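Ultraspiracle (Drosophila melanogaster, PDB 1HG4) is an insect nuclear hormone receptor whose ligand-binding domain, captured here in an inactive conformation, holds a phospholipid in its pocket and probably takes part in regulating transcription. Local coordinates at residues 80-85 with 264-269; 74-79 with 197-202; 94-99 with 176-181; 61-66 with 90-95. All blocks are in the same frame, centred on the assembly; numbering follows the deposited sequence.

Contact 1. Residues 80-85 with 264-269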
loop_
_atom_site.group_PDB
_atom_site.type_symbol
_atom_site.label_atom_id
_atom_site.label_comp_id
_atom_site.label_asym_id
_atom_site.label_seq_id
_atom_site.Cartn_x
_atom_site.Cartn_y
_atom_site.Cartn_z
ATOM N N ASP A 80 -6.380 -8.835 -13.590
ATOM C CA ASP A 80 -6.823 -8.464 -12.255
ATOM C C ASP A 80 -8.333 -8.246 -12.263
ATOM O O ASP A 80 -9.028 -8.671 -11.340
ATOM C CB ASP A 80 -6.135 -7.174 -11.772
ATOM C CG ASP A 80 -4.760 -7.417 -11.165
ATOM O OD1 ASP A 80 -4.465 -8.577 -10.800
ATOM O OD2 ASP A 80 -3.983 -6.438 -11.035
ATOM N N GLN A 81 -8.829 -7.582 -13.306
ATOM C CA GLN A 81 -10.251 -7.274 -13.427
ATOM C C GLN A 81 -11.094 -8.536 -13.382
ATOM O O GLN A 81 -12.168 -8.561 -12.770
ATOM C CB GLN A 81 -10.521 -6.527 -14.732
ATOM C CG GLN A 81 -9.881 -5.152 -14.809
ATOM C CD GLN A 81 -10.157 -4.481 -16.135
ATOM O OE1 GLN A 81 -11.276 -4.547 -16.650
ATOM N NE2 GLN A 81 -9.146 -3.832 -16.698
ATOM N N VAL A 82 -10.595 -9.581 -14.026
ATOM C CA VAL A 82 -11.290 -10.858 -14.079
ATOM C C VAL A 82 -11.357 -11.479 -12.696
ATOM O O VAL A 82 -12.398 -11.997 -12.302
ATOM C CB VAL A 82 -10.575 -11.835 -15.067
ATOM C CG1 VAL A 82 -11.058 -13.264 -14.854
ATOM C CG2 VAL A 82 -10.833 -11.394 -16.499
ATOM N N ILE A 83 -10.249 -11.413 -11.959
ATOM C CA ILE A 83 -10.192 -11.991 -10.621
ATOM C C ILE A 83 -11.125 -11.279 -9.643
ATOM O O ILE A 83 -11.798 -11.918 -8.825
ATOM C CB ILE A 83 -8.734 -11.982 -10.080
ATOM C CG1 ILE A 83 -7.876 -12.952 -10.896
ATOM C CG2 ILE A 83 -8.696 -12.406 -8.612
ATOM C CD1 ILE A 83 -6.412 -12.975 -10.467
ATOM N N LEU A 84 -11.181 -9.957 -9.740
ATOM C CA LEU A 84 -12.034 -9.160 -8.858
ATOM C C LEU A 84 -13.493 -9.519 -9.058
ATOM O O LEU A 84 -14.232 -9.667 -8.086
ATOM C CB LEU A 84 -11.826 -7.663 -9.120
ATOM C CG LEU A 84 -10.434 -7.140 -8.747
ATOM C CD1 LEU A 84 -10.222 -5.733 -9.281
ATOM C CD2 LEU A 84 -10.285 -7.171 -7.244
ATOM N N LEU A 85 -13.908 -9.646 -10.316
ATOM C CA LEU A 85 -15.288 -9.987 -10.614
ATOM C C LEU A 85 -15.632 -11.409 -10.152
ATOM O O LEU A 85 -16.716 -11.654 -9.630
ATOM C CB LEU A 85 -15.554 -9.843 -12.113
ATOM C CG LEU A 85 -15.616 -8.403 -12.625
ATOM C CD1 LEU A 85 -15.655 -8.394 -14.150
ATOM C CD2 LEU A 85 -16.843 -7.723 -12.067
ATOM N N GLU A 264 -14.244 -12.126 -21.794
ATOM C CA GLU A 264 -14.813 -11.855 -23.101
ATOM C C GLU A 264 -15.693 -10.618 -23.129
ATOM O O GLU A 264 -15.651 -9.856 -24.101
ATOM C CB GLU A 264 -15.571 -13.088 -23.599
ATOM C CG GLU A 264 -14.705 -14.361 -23.558
ATOM C CD GLU A 264 -15.365 -15.575 -24.196
ATOM O OE1 GLU A 264 -16.588 -15.775 -23.984
ATOM O OE2 GLU A 264 -14.648 -16.335 -24.895
ATOM N N GLN A 265 -16.482 -10.389 -22.079
ATOM C CA GLN A 265 -17.323 -9.195 -22.077
ATOM C C GLN A 265 -16.441 -7.969 -21.888
ATOM O O GLN A 265 -16.662 -6.936 -22.521
ATOM C CB GLN A 265 -18.383 -9.245 -20.972
ATOM C CG GLN A 265 -19.463 -8.175 -21.146
ATOM C CD GLN A 265 -20.560 -8.237 -20.101
ATOM O OE1 GLN A 265 -20.966 -9.316 -19.682
ATOM N NE2 GLN A 265 -21.067 -7.077 -19.697
ATOM N N LEU A 266 -15.432 -8.081 -21.024
ATOM C CA LEU A 266 -14.536 -6.957 -20.788
ATOM C C LEU A 266 -13.793 -6.554 -22.054
ATOM O O LEU A 266 -13.693 -5.370 -22.362
ATOM C CB LEU A 266 -13.537 -7.288 -19.669
ATOM C CG LEU A 266 -14.128 -7.223 -18.259
ATOM C CD1 LEU A 266 -13.144 -7.761 -17.244
ATOM C CD2 LEU A 266 -14.516 -5.796 -17.940
ATOM N N GLU A 267 -13.284 -7.540 -22.792
ATOM C CA GLU A 267 -12.539 -7.272 -24.022
ATOM C C GLU A 267 -13.441 -6.755 -25.126
ATOM O O GLU A 267 -12.974 -6.398 -26.203
ATOM C CB GLU A 267 -11.818 -8.532 -24.509
ATOM C CG GLU A 267 -10.689 -8.989 -23.602
ATOM C CD GLU A 267 -10.022 -10.267 -24.094
ATOM O OE1 GLU A 267 -10.734 -11.280 -24.274
ATOM O OE2 GLU A 267 -8.784 -10.266 -24.291
ATOM N N ALA A 268 -14.734 -6.701 -24.851
ATOM C CA ALA A 268 -15.682 -6.224 -25.839
ATOM C C ALA A 268 -16.152 -4.829 -25.464
ATOM O O ALA A 268 -16.056 -4.424 -24.306
ATOM C CB ALA A 268 -16.864 -7.170 -25.918
ATOM N N PRO A 269 -16.673 -4.072 -26.442
ATOM C CA PRO A 269 -17.147 -2.720 -26.156
ATOM C C PRO A 269 -18.404 -2.779 -25.310
ATOM O O PRO A 269 -19.047 -3.822 -25.207
ATOM C CB PRO A 269 -17.432 -2.161 -27.546
ATOM C CG PRO A 269 -17.951 -3.359 -28.261
ATOM C CD PRO A 269 -16.958 -4.435 -27.843
#
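Leu266 carries the whole of the 264-269 side, pushing its isobutyl group between Gln81 and Leu85. Just ahead of it, Gln265 turns to helix 46-68, where its NE2 is hydrogen-bonded to Glu65 OE2 and Phe61 O. At Leu266 the first torsion (chi1 -76°) sets CG beside the backbone N, and the two methyls then divide the work. CD2 lies 3.7 Å from Gln81 OE1, a methyl resting against the amide oxygen in van der Waals contact only. CD1 comes within 3.8 Å of Gln81 CB and meets Leu85 CD1 tip to tip at 4.0 Å, while Val82 CG2 stands more loosely at 4.4 Å from the same CD1. Gln81 is extended beyond CG, and its NE2 is hydrogen-bonded to Val76 O, which helps fix the rotation of the amide beside the leucine. After Leu266 the helix gives way to a turn, with Ala268 N bonded to Gln265 O at 3.0 Å. In nuclear receptors the final helix is the AF-2 activation helix. Here helix 258-266 lies against both helix 78-100 and helix 46-68, with Leu266 also packed on Val64, consistent with the inactive state.

Contact 2. Residues 74-79 with 197-202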
loop_
_atom_site.group_PDB
_atom_site.type_symbol
_atom_site.label_atom_id
_atom_site.label_comp_id
_atom_site.label_asym_id
_atom_site.label_seq_id
_atom_site.Cartn_x
_atom_site.Cartn_y
_atom_site.Cartn_z
ATOM N N ALA A 74 -11.087 -0.210 -14.836
ATOM C CA ALA A 74 -10.605 -0.504 -16.188
ATOM C C ALA A 74 -9.116 -0.259 -16.358
ATOM O O ALA A 74 -8.537 -0.600 -17.398
ATOM C CB ALA A 74 -11.379 0.321 -17.213
ATOM N N GLN A 75 -8.485 0.332 -15.348
ATOM C CA GLN A 75 -7.063 0.590 -15.442
ATOM C C GLN A 75 -6.195 -0.559 -14.976
ATOM O O GLN A 75 -5.117 -0.782 -15.519
ATOM C CB GLN A 75 -6.689 1.857 -14.681
ATOM C CG GLN A 75 -6.748 3.084 -15.554
ATOM C CD GLN A 75 -8.092 3.238 -16.223
ATOM O OE1 GLN A 75 -9.108 3.487 -15.563
ATOM N NE2 GLN A 75 -8.114 3.079 -17.544
ATOM N N VAL A 76 -6.637 -1.293 -13.972
ATOM C CA VAL A 76 -5.818 -2.390 -13.515
ATOM C C VAL A 76 -5.714 -3.370 -14.665
ATOM O O VAL A 76 -6.542 -3.364 -15.574
ATOM C CB VAL A 76 -6.421 -3.067 -12.279
ATOM C CG1 VAL A 76 -6.739 -2.012 -11.245
ATOM C CG2 VAL A 76 -7.651 -3.862 -12.649
ATOM N N PRO A 77 -4.665 -4.197 -14.673
ATOM C CA PRO A 77 -4.564 -5.149 -15.786
ATOM C C PRO A 77 -5.792 -6.064 -15.876
ATOM O O PRO A 77 -6.398 -6.425 -14.860
ATOM C CB PRO A 77 -3.263 -5.906 -15.485
ATOM C CG PRO A 77 -3.057 -5.720 -13.991
ATOM C CD PRO A 77 -3.529 -4.313 -13.738
ATOM N N LEU A 78 -6.158 -6.412 -17.106
ATOM C CA LEU A 78 -7.308 -7.268 -17.384
ATOM C C LEU A 78 -7.357 -8.496 -16.481
ATOM O O LEU A 78 -8.401 -8.848 -15.941
ATOM C CB LEU A 78 -7.263 -7.724 -18.839
ATOM C CG LEU A 78 -8.453 -7.331 -19.706
ATOM C CD1 LEU A 78 -8.237 -7.824 -21.141
ATOM C CD2 LEU A 78 -9.730 -7.916 -19.104
ATOM N N ASP A 79 -6.217 -9.153 -16.316
ATOM C CA ASP A 79 -6.180 -10.341 -15.485
ATOM C C ASP A 79 -6.671 -10.030 -14.082
ATOM O O ASP A 79 -7.324 -10.855 -13.458
ATOM C CB ASP A 79 -4.768 -10.946 -15.464
ATOM C CG ASP A 79 -4.352 -11.504 -16.832
ATOM O OD1 ASP A 79 -5.207 -11.557 -17.748
ATOM O OD2 ASP A 79 -3.175 -11.894 -17.003
ATOM N N ARG A 197 -2.370 -4.973 -6.070
ATOM C CA ARG A 197 -2.930 -4.921 -4.723
ATOM C C ARG A 197 -2.981 -3.525 -4.132
ATOM O O ARG A 197 -4.005 -3.131 -3.585
ATOM C CB ARG A 197 -2.137 -5.818 -3.769
ATOM C CG ARG A 197 -2.287 -7.310 -4.022
ATOM C CD ARG A 197 -1.572 -8.122 -2.939
ATOM N NE ARG A 197 -1.367 -9.514 -3.342
ATOM C CZ ARG A 197 -2.323 -10.443 -3.410
ATOM N NH1 ARG A 197 -3.582 -10.151 -3.093
ATOM N NH2 ARG A 197 -2.016 -11.670 -3.813
ATOM N N ALA A 198 -1.880 -2.779 -4.235
ATOM C CA ALA A 198 -1.816 -1.424 -3.682
ATOM C C ALA A 198 -2.890 -0.510 -4.264
ATOM O O ALA A 198 -3.654 0.116 -3.531
ATOM C CB ALA A 198 -0.426 -0.823 -3.915
ATOM N N GLU A 199 -2.931 -0.429 -5.587
ATOM C CA GLU A 199 -3.929 0.389 -6.268
ATOM C C GLU A 199 -5.349 0.025 -5.836
ATOM O O GLU A 199 -6.171 0.905 -5.596
ATOM C CB GLU A 199 -3.799 0.221 -7.781
ATOM C CG GLU A 199 -5.042 0.640 -8.559
ATOM C CD GLU A 199 -5.211 2.150 -8.676
ATOM O OE1 GLU A 199 -4.553 2.894 -7.918
ATOM O OE2 GLU A 199 -6.017 2.586 -9.529
ATOM N N ILE A 200 -5.637 -1.267 -5.722
ATOM C CA ILE A 200 -6.969 -1.713 -5.330
ATOM C C ILE A 200 -7.312 -1.353 -3.865
ATOM O O ILE A 200 -8.424 -0.888 -3.565
ATOM C CB ILE A 200 -7.105 -3.242 -5.579
ATOM C CG1 ILE A 200 -6.781 -3.550 -7.044
ATOM C CG2 ILE A 200 -8.504 -3.704 -5.300
ATOM C CD1 ILE A 200 -6.850 -5.021 -7.391
ATOM N N GLU A 201 -6.353 -1.552 -2.963
ATOM C CA GLU A 201 -6.547 -1.236 -1.549
ATOM C C GLU A 201 -6.811 0.249 -1.387
ATOM O O GLU A 201 -7.544 0.675 -0.496
ATOM C CB GLU A 201 -5.304 -1.613 -0.736
ATOM C CG GLU A 201 -5.280 -1.042 0.685
ATOM C CD GLU A 201 -6.354 -1.627 1.627
ATOM O OE1 GLU A 201 -7.031 -2.611 1.263
ATOM O OE2 GLU A 201 -6.504 -1.104 2.756
ATOM N N MET A 202 -6.201 1.035 -2.260
ATOM C CA MET A 202 -6.343 2.477 -2.214
ATOM C C MET A 202 -7.793 2.867 -2.565
ATOM O O MET A 202 -8.428 3.651 -1.851
ATOM C CB MET A 202 -5.313 3.104 -3.167
ATOM C CG MET A 202 -4.702 4.397 -2.654
ATOM S SD MET A 202 -4.268 4.351 -0.872
ATOM C CE MET A 202 -5.692 5.195 -0.193
#
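Val76 meets Glu199 and Ile200 where two parts of the all-helical nuclear-receptor ligand-binding fold come together: the turn leading into helix 78-100, within the family's signature sequence, and the start of helix 197-218. The chain approaches through Gln75, whose CB is directed at the helix but whose amide end swings off. Val76 then does the touching, through one branch. Its CG1 lies beside the backbone N (chi1 -51°) and is turned onto the opposing helix. From there it reaches the aliphatic part of Glu199, and more distantly the side of Ile200. The valine is buried, and the Glu199 methylene chain serves it as an apolar surface. Both partners come from the first turn of helix 197-218, so one methyl spans two successive residues. Pro77 follows at the N-cap position of helix 78-100 and packs on Ser196, just ahead of the other helix. Leu78 turns the other way, toward Leu263 of the last helix.

The same corner lies at a subunit interface. Leu78 N donates to Asp212 OD2 of a second subunit, and the amides of Ala198 and Glu199 are bonded to the two carboxylate oxygens of Glu205 of that subunit, OE2 and OE1 respectively, where the helix dipole would probably favour a negative charge.

Glu199 has CG anti to its backbone N (chi1 161°), then bends at chi2 (76°), which carries the carboxylate farther from the valine than CG is. The resulting touches are Val76 CG1 to Glu199 CG at 4.1 Å and Val76 CG1 to Ile200 CG1 at 4.5 Å.

Contact 3. Residues 94-99 with 176-181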
loop_
_atom_site.group_PDB
_atom_site.type_symbol
_atom_site.label_atom_id
_atom_site.label_comp_id
_atom_site.label_asym_id
_atom_site.label_seq_id
_atom_site.Cartn_x
_atom_site.Cartn_y
_atom_site.Cartn_z
ATOM N N ILE A 94 -26.249 -10.839 -4.023
ATOM C CA ILE A 94 -26.966 -11.029 -2.768
ATOM C C ILE A 94 -27.190 -9.736 -2.002
ATOM O O ILE A 94 -28.184 -9.613 -1.291
ATOM C CB ILE A 94 -26.241 -12.051 -1.868
ATOM C CG1 ILE A 94 -26.305 -13.426 -2.527
ATOM C CG2 ILE A 94 -26.889 -12.104 -0.482
ATOM C CD1 ILE A 94 -25.572 -14.498 -1.755
ATOM N N ALA A 95 -26.281 -8.774 -2.142
ATOM C CA ALA A 95 -26.435 -7.486 -1.462
ATOM C C ALA A 95 -27.646 -6.780 -2.082
ATOM O O ALA A 95 -28.430 -6.132 -1.391
ATOM C CB ALA A 95 -25.175 -6.627 -1.628
ATOM N N ASN A 96 -27.790 -6.906 -3.396
ATOM C CA ASN A 96 -28.927 -6.311 -4.083
ATOM C C ASN A 96 -30.246 -6.993 -3.702
ATOM O O ASN A 96 -31.262 -6.311 -3.590
ATOM C CB ASN A 96 -28.732 -6.365 -5.599
ATOM C CG ASN A 96 -27.888 -5.206 -6.123
ATOM O OD1 ASN A 96 -27.171 -5.337 -7.121
ATOM N ND2 ASN A 96 -27.985 -4.060 -5.463
ATOM N N VAL A 97 -30.250 -8.315 -3.500
ATOM C CA VAL A 97 -31.499 -8.965 -3.117
ATOM C C VAL A 97 -31.833 -8.582 -1.679
ATOM O O VAL A 97 -32.998 -8.419 -1.336
ATOM C CB VAL A 97 -31.463 -10.524 -3.234
ATOM C CG1 VAL A 97 -30.824 -10.932 -4.528
ATOM C CG2 VAL A 97 -30.740 -11.136 -2.067
ATOM N N ALA A 98 -30.813 -8.414 -0.842
ATOM C CA ALA A 98 -31.060 -8.031 0.546
ATOM C C ALA A 98 -31.788 -6.682 0.599
ATOM O O ALA A 98 -32.744 -6.518 1.362
ATOM C CB ALA A 98 -29.743 -7.958 1.329
ATOM N N TRP A 99 -31.333 -5.739 -0.225
ATOM C CA TRP A 99 -31.889 -4.393 -0.318
ATOM C C TRP A 99 -33.308 -4.350 -0.910
ATOM O O TRP A 99 -34.152 -3.591 -0.433
ATOM C CB TRP A 99 -30.945 -3.517 -1.157
ATOM C CG TRP A 99 -31.452 -2.118 -1.440
ATOM C CD1 TRP A 99 -32.035 -1.676 -2.595
ATOM C CD2 TRP A 99 -31.438 -0.998 -0.547
ATOM N NE1 TRP A 99 -32.386 -0.350 -2.480
ATOM C CE2 TRP A 99 -32.034 0.093 -1.233
ATOM C CE3 TRP A 99 -30.991 -0.808 0.765
ATOM C CZ2 TRP A 99 -32.191 1.355 -0.648
ATOM C CZ3 TRP A 99 -31.154 0.461 1.352
ATOM C CH2 TRP A 99 -31.747 1.516 0.641
ATOM N N ARG A 176 -27.026 5.220 -0.444
ATOM C CA ARG A 176 -25.643 5.652 -0.522
ATOM C C ARG A 176 -24.744 4.710 0.261
ATOM O O ARG A 176 -23.658 4.360 -0.185
ATOM C CB ARG A 176 -25.494 7.083 0.004
ATOM C CG ARG A 176 -25.346 8.143 -1.100
ATOM C CD ARG A 176 -26.649 8.845 -1.442
ATOM N NE ARG A 176 -26.793 9.049 -2.883
ATOM C CZ ARG A 176 -27.879 9.552 -3.469
ATOM N NH1 ARG A 176 -28.926 9.920 -2.736
ATOM N NH2 ARG A 176 -27.933 9.649 -4.791
ATOM N N GLU A 177 -25.192 4.281 1.427
ATOM C CA GLU A 177 -24.387 3.358 2.218
ATOM C C GLU A 177 -24.260 1.980 1.561
ATOM O O GLU A 177 -23.220 1.338 1.691
ATOM C CB GLU A 177 -24.973 3.233 3.625
ATOM C CG GLU A 177 -25.149 4.593 4.261
ATOM C CD GLU A 177 -25.723 4.541 5.646
ATOM O OE1 GLU A 177 -26.762 3.880 5.841
ATOM O OE2 GLU A 177 -25.136 5.178 6.543
ATOM N N LEU A 178 -25.296 1.528 0.844
ATOM C CA LEU A 178 -25.228 0.220 0.181
ATOM C C LEU A 178 -24.234 0.272 -0.987
ATOM O O LEU A 178 -23.484 -0.679 -1.226
ATOM C CB LEU A 178 -26.607 -0.216 -0.340
ATOM C CG LEU A 178 -26.572 -1.586 -1.043
ATOM C CD1 LEU A 178 -26.491 -2.714 0.005
ATOM C CD2 LEU A 178 -27.799 -1.740 -1.935
ATOM N N SER A 179 -24.244 1.382 -1.722
ATOM C CA SER A 179 -23.307 1.557 -2.820
ATOM C C SER A 179 -21.880 1.473 -2.290
ATOM O O SER A 179 -21.023 0.864 -2.926
ATOM C CB SER A 179 -23.505 2.904 -3.489
ATOM O OG SER A 179 -24.734 2.922 -4.174
ATOM N N CYS A 180 -21.629 2.083 -1.129
ATOM C CA CYS A 180 -20.297 2.056 -0.526
ATOM C C CYS A 180 -19.903 0.632 -0.133
ATOM O O CYS A 180 -18.785 0.180 -0.419
ATOM C CB CYS A 180 -20.233 2.972 0.708
ATOM S SG CYS A 180 -20.170 4.760 0.339
ATOM N N LEU A 181 -20.816 -0.085 0.515
ATOM C CA LEU A 181 -20.516 -1.461 0.910
ATOM C C LEU A 181 -20.183 -2.333 -0.307
ATOM O O LEU A 181 -19.250 -3.150 -0.274
ATOM C CB LEU A 181 -21.689 -2.063 1.684
ATOM C CG LEU A 181 -21.940 -1.456 3.075
ATOM C CD1 LEU A 181 -23.125 -2.171 3.736
ATOM C CD2 LEU A 181 -20.689 -1.611 3.947
#
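Leu178 buries the most surface here, reaching from helix 175-186 to the side of helix 78-100 that carries Ala95 and Trp99. The two short segments run nearly antiparallel, 163° between their directions. With their axes 11.1 Å apart, the leucine does most of the bridging. Its CG, anti to the backbone N (chi1 180°), extends across the gap, and CD1 and CD2 then go to different partners. CD2 goes to Trp99, sitting 3.7 Å from Trp99 CB and equally close to its CG, above the ring plane but displaced toward the rim. CD1 turns to Ala95 instead, 4.2 Å from Ala95 O and 4.4 Å from Ala95 CB. The small alanine leaves the backbone close enough for its carbonyl oxygen to share in the packing. Trp99 also has CG anti to its own N (chi1 175°), which brings the indole across the leucine at a slant. Around this pair, Ala95 packs on Leu236 of helix 225-250 and Ala98 on Leu164 and Met168 of helix 154-171, while Val97 touches the bound phospholipid. On the far side, Cys180 meets helix 197-218 and Ser179 meets Ile15 of helix 11-24, so the contact lies between these helices, partly buried.

Contact 4. Residues 61-66 with 90-95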
loop_
_atom_site.group_PDB
_atom_site.type_symbol
_atom_site.label_atom_id
_atom_site.label_comp_id
_atom_site.label_asym_id
_atom_site.label_seq_id
_atom_site.Cartn_x
_atom_site.Cartn_y
_atom_site.Cartn_z
ATOM N N PHE A 61 -24.371 -9.629 -16.410
ATOM C CA PHE A 61 -23.953 -8.784 -17.522
ATOM C C PHE A 61 -23.840 -7.349 -17.025
ATOM O O PHE A 61 -22.855 -6.665 -17.282
ATOM C CB PHE A 61 -24.975 -8.836 -18.665
ATOM C CG PHE A 61 -24.527 -8.114 -19.904
ATOM C CD1 PHE A 61 -24.793 -6.758 -20.067
ATOM C CD2 PHE A 61 -23.794 -8.778 -20.889
ATOM C CE1 PHE A 61 -24.330 -6.071 -21.199
ATOM C CE2 PHE A 61 -23.327 -8.096 -22.026
ATOM C CZ PHE A 61 -23.597 -6.745 -22.177
ATOM N N GLN A 62 -24.876 -6.908 -16.322
ATOM C CA GLN A 62 -24.933 -5.562 -15.785
ATOM C C GLN A 62 -23.787 -5.297 -14.825
ATOM O O GLN A 62 -23.202 -4.209 -14.831
ATOM C CB GLN A 62 -26.281 -5.344 -15.091
ATOM C CG GLN A 62 -27.439 -5.187 -16.070
ATOM C CD GLN A 62 -28.791 -5.469 -15.439
ATOM O OE1 GLN A 62 -29.086 -5.016 -14.334
ATOM N NE2 GLN A 62 -29.631 -6.215 -16.156
ATOM N N MET A 63 -23.459 -6.302 -14.019
ATOM C CA MET A 63 -22.383 -6.194 -13.046
ATOM C C MET A 63 -21.067 -5.872 -13.723
ATOM O O MET A 63 -20.315 -5.014 -13.259
ATOM C CB MET A 63 -22.240 -7.497 -12.265
ATOM C CG MET A 63 -21.166 -7.427 -11.195
ATOM S SD MET A 63 -20.770 -9.037 -10.532
ATOM C CE MET A 63 -22.403 -9.506 -9.863
ATOM N N VAL A 64 -20.791 -6.573 -14.816
ATOM C CA VAL A 64 -19.558 -6.355 -15.566
ATOM C C VAL A 64 -19.484 -4.910 -16.062
ATOM O O VAL A 64 -18.444 -4.267 -15.939
ATOM C CB VAL A 64 -19.461 -7.338 -16.766
ATOM C CG1 VAL A 64 -18.295 -6.967 -17.659
ATOM C CG2 VAL A 64 -19.300 -8.756 -16.244
ATOM N N GLU A 65 -20.592 -4.391 -16.595
ATOM C CA GLU A 65 -20.612 -3.018 -17.090
ATOM C C GLU A 65 -20.511 -2.046 -15.931
ATOM O O GLU A 65 -19.974 -0.945 -16.069
ATOM C CB GLU A 65 -21.874 -2.754 -17.900
ATOM C CG GLU A 65 -21.956 -3.576 -19.192
ATOM C CD GLU A 65 -20.693 -3.520 -20.035
ATOM O OE1 GLU A 65 -20.132 -2.421 -20.240
ATOM O OE2 GLU A 65 -20.257 -4.583 -20.505
ATOM N N TYR A 66 -21.023 -2.461 -14.782
ATOM C CA TYR A 66 -20.952 -1.648 -13.567
ATOM C C TYR A 66 -19.486 -1.450 -13.180
ATOM O O TYR A 66 -19.044 -0.315 -12.988
ATOM C CB TYR A 66 -21.709 -2.354 -12.439
ATOM C CG TYR A 66 -21.234 -2.031 -11.046
ATOM C CD1 TYR A 66 -21.447 -0.774 -10.479
ATOM C CD2 TYR A 66 -20.589 -3.004 -10.277
ATOM C CE1 TYR A 66 -21.033 -0.494 -9.165
ATOM C CE2 TYR A 66 -20.172 -2.737 -8.970
ATOM C CZ TYR A 66 -20.399 -1.489 -8.418
ATOM O OH TYR A 66 -20.026 -1.278 -7.112
ATOM N N ILE A 90 -21.129 -13.054 -6.542
ATOM C CA ILE A 90 -22.209 -13.549 -5.690
ATOM C C ILE A 90 -22.551 -12.563 -4.566
ATOM O O ILE A 90 -23.729 -12.314 -4.311
ATOM C CB ILE A 90 -21.862 -14.928 -5.067
ATOM C CG1 ILE A 90 -21.669 -15.956 -6.178
ATOM C CG2 ILE A 90 -22.981 -15.392 -4.146
ATOM C CD1 ILE A 90 -21.228 -17.299 -5.681
ATOM N N GLU A 91 -21.539 -11.993 -3.910
ATOM C CA GLU A 91 -21.794 -11.049 -2.832
ATOM C C GLU A 91 -22.487 -9.789 -3.330
ATOM O O GLU A 91 -23.296 -9.189 -2.619
ATOM C CB GLU A 91 -20.494 -10.665 -2.126
ATOM C CG GLU A 91 -19.828 -11.811 -1.389
ATOM C CD GLU A 91 -18.562 -11.381 -0.687
ATOM O OE1 GLU A 91 -18.642 -10.649 0.324
ATOM O OE2 GLU A 91 -17.476 -11.766 -1.153
ATOM N N LEU A 92 -22.167 -9.374 -4.548
ATOM C CA LEU A 92 -22.784 -8.178 -5.110
ATOM C C LEU A 92 -24.244 -8.459 -5.412
ATOM O O LEU A 92 -25.104 -7.622 -5.123
ATOM C CB LEU A 92 -22.053 -7.731 -6.386
ATOM C CG LEU A 92 -20.627 -7.178 -6.169
ATOM C CD1 LEU A 92 -19.963 -6.922 -7.524
ATOM C CD2 LEU A 92 -20.657 -5.895 -5.343
ATOM N N LEU A 93 -24.535 -9.636 -5.974
ATOM C CA LEU A 93 -25.926 -9.991 -6.282
ATOM C C LEU A 93 -26.760 -10.110 -5.011
ATOM O O LEU A 93 -27.842 -9.533 -4.924
ATOM C CB LEU A 93 -26.011 -11.298 -7.071
ATOM C CG LEU A 93 -25.375 -11.280 -8.462
ATOM C CD1 LEU A 93 -25.807 -12.506 -9.248
ATOM C CD2 LEU A 93 -25.795 -10.040 -9.195
ATOM N N ILE A 94 -26.249 -10.839 -4.023
ATOM C CA ILE A 94 -26.966 -11.029 -2.768
ATOM C C ILE A 94 -27.190 -9.736 -2.002
ATOM O O ILE A 94 -28.184 -9.613 -1.291
ATOM C CB ILE A 94 -26.241 -12.051 -1.868
ATOM C CG1 ILE A 94 -26.305 -13.426 -2.527
ATOM C CG2 ILE A 94 -26.889 -12.104 -0.482
ATOM C CD1 ILE A 94 -25.572 -14.498 -1.755
ATOM N N ALA A 95 -26.281 -8.774 -2.142
ATOM C CA ALA A 95 -26.435 -7.486 -1.462
ATOM C C ALA A 95 -27.646 -6.780 -2.082
ATOM O O ALA A 95 -28.430 -6.132 -1.391
ATOM C CB ALA A 95 -25.175 -6.627 -1.628
#
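Glu65 OE2, on the helix turn from which Met63 and Tyr66 reach Leu92, is gripped twice: by Arg68 NH2 in a salt bridge and by Gln265 NE2 in a hydrogen bond. That polar side of helix 46-68 ties it to the last helix, while Met63 works on the apolar side. With CG anti to the backbone N (chi1 -178°) the methionine runs straight out toward helix 78-100. Its bend at chi3 then swings the methyl onto Leu93, where CE sits 3.5 Å from Leu93 CD2, the two chains at about a right angle. On the way, SD passes 3.8 Å from Leu92 CD1, and Met63 CG is 3.9 Å from that methyl. Tyr66 adds a looser touch, its CE2 4.4 Å from Leu92 CD1. Replacing Met63 by an alanine is likely to leave a gap between the helices, with Leu92 and Leu93 missing their main partner across it. The Leu93 side chain is also about 4 Å from the bound phospholipid. The axes of segments 61-66 and 90-95 approach to 11.2 Å, at 107°. Helix 11-24 covers Tyr66, helix 258-266 lies on Val64, and helix 225-250 packs against Ile90 and Ile94.

Overall arrangement
Helix 78-100 takes part in all four contacts. From its start to its end come contact 2 at the entering turn, contact 1, contact 4 and contact 3, the last two sharing Ile94 and Ala95. Contact 4 lies about 4 Å from the centre of the chain, 10 Å from contact 3 and 13 Å from contact 1, centre to centre. Contacts 1 and 2 are 12 Å apart and touch through Leu78 and the Gln81-Val76 bond, and both reach the second subunit; contact 3 is about 22 Å from either. The helix thus joins the one just before it, 46-68, with 175-186, 197-218 and 258-266 from farther along, running from the subunit interface to the lipid-filled pocket.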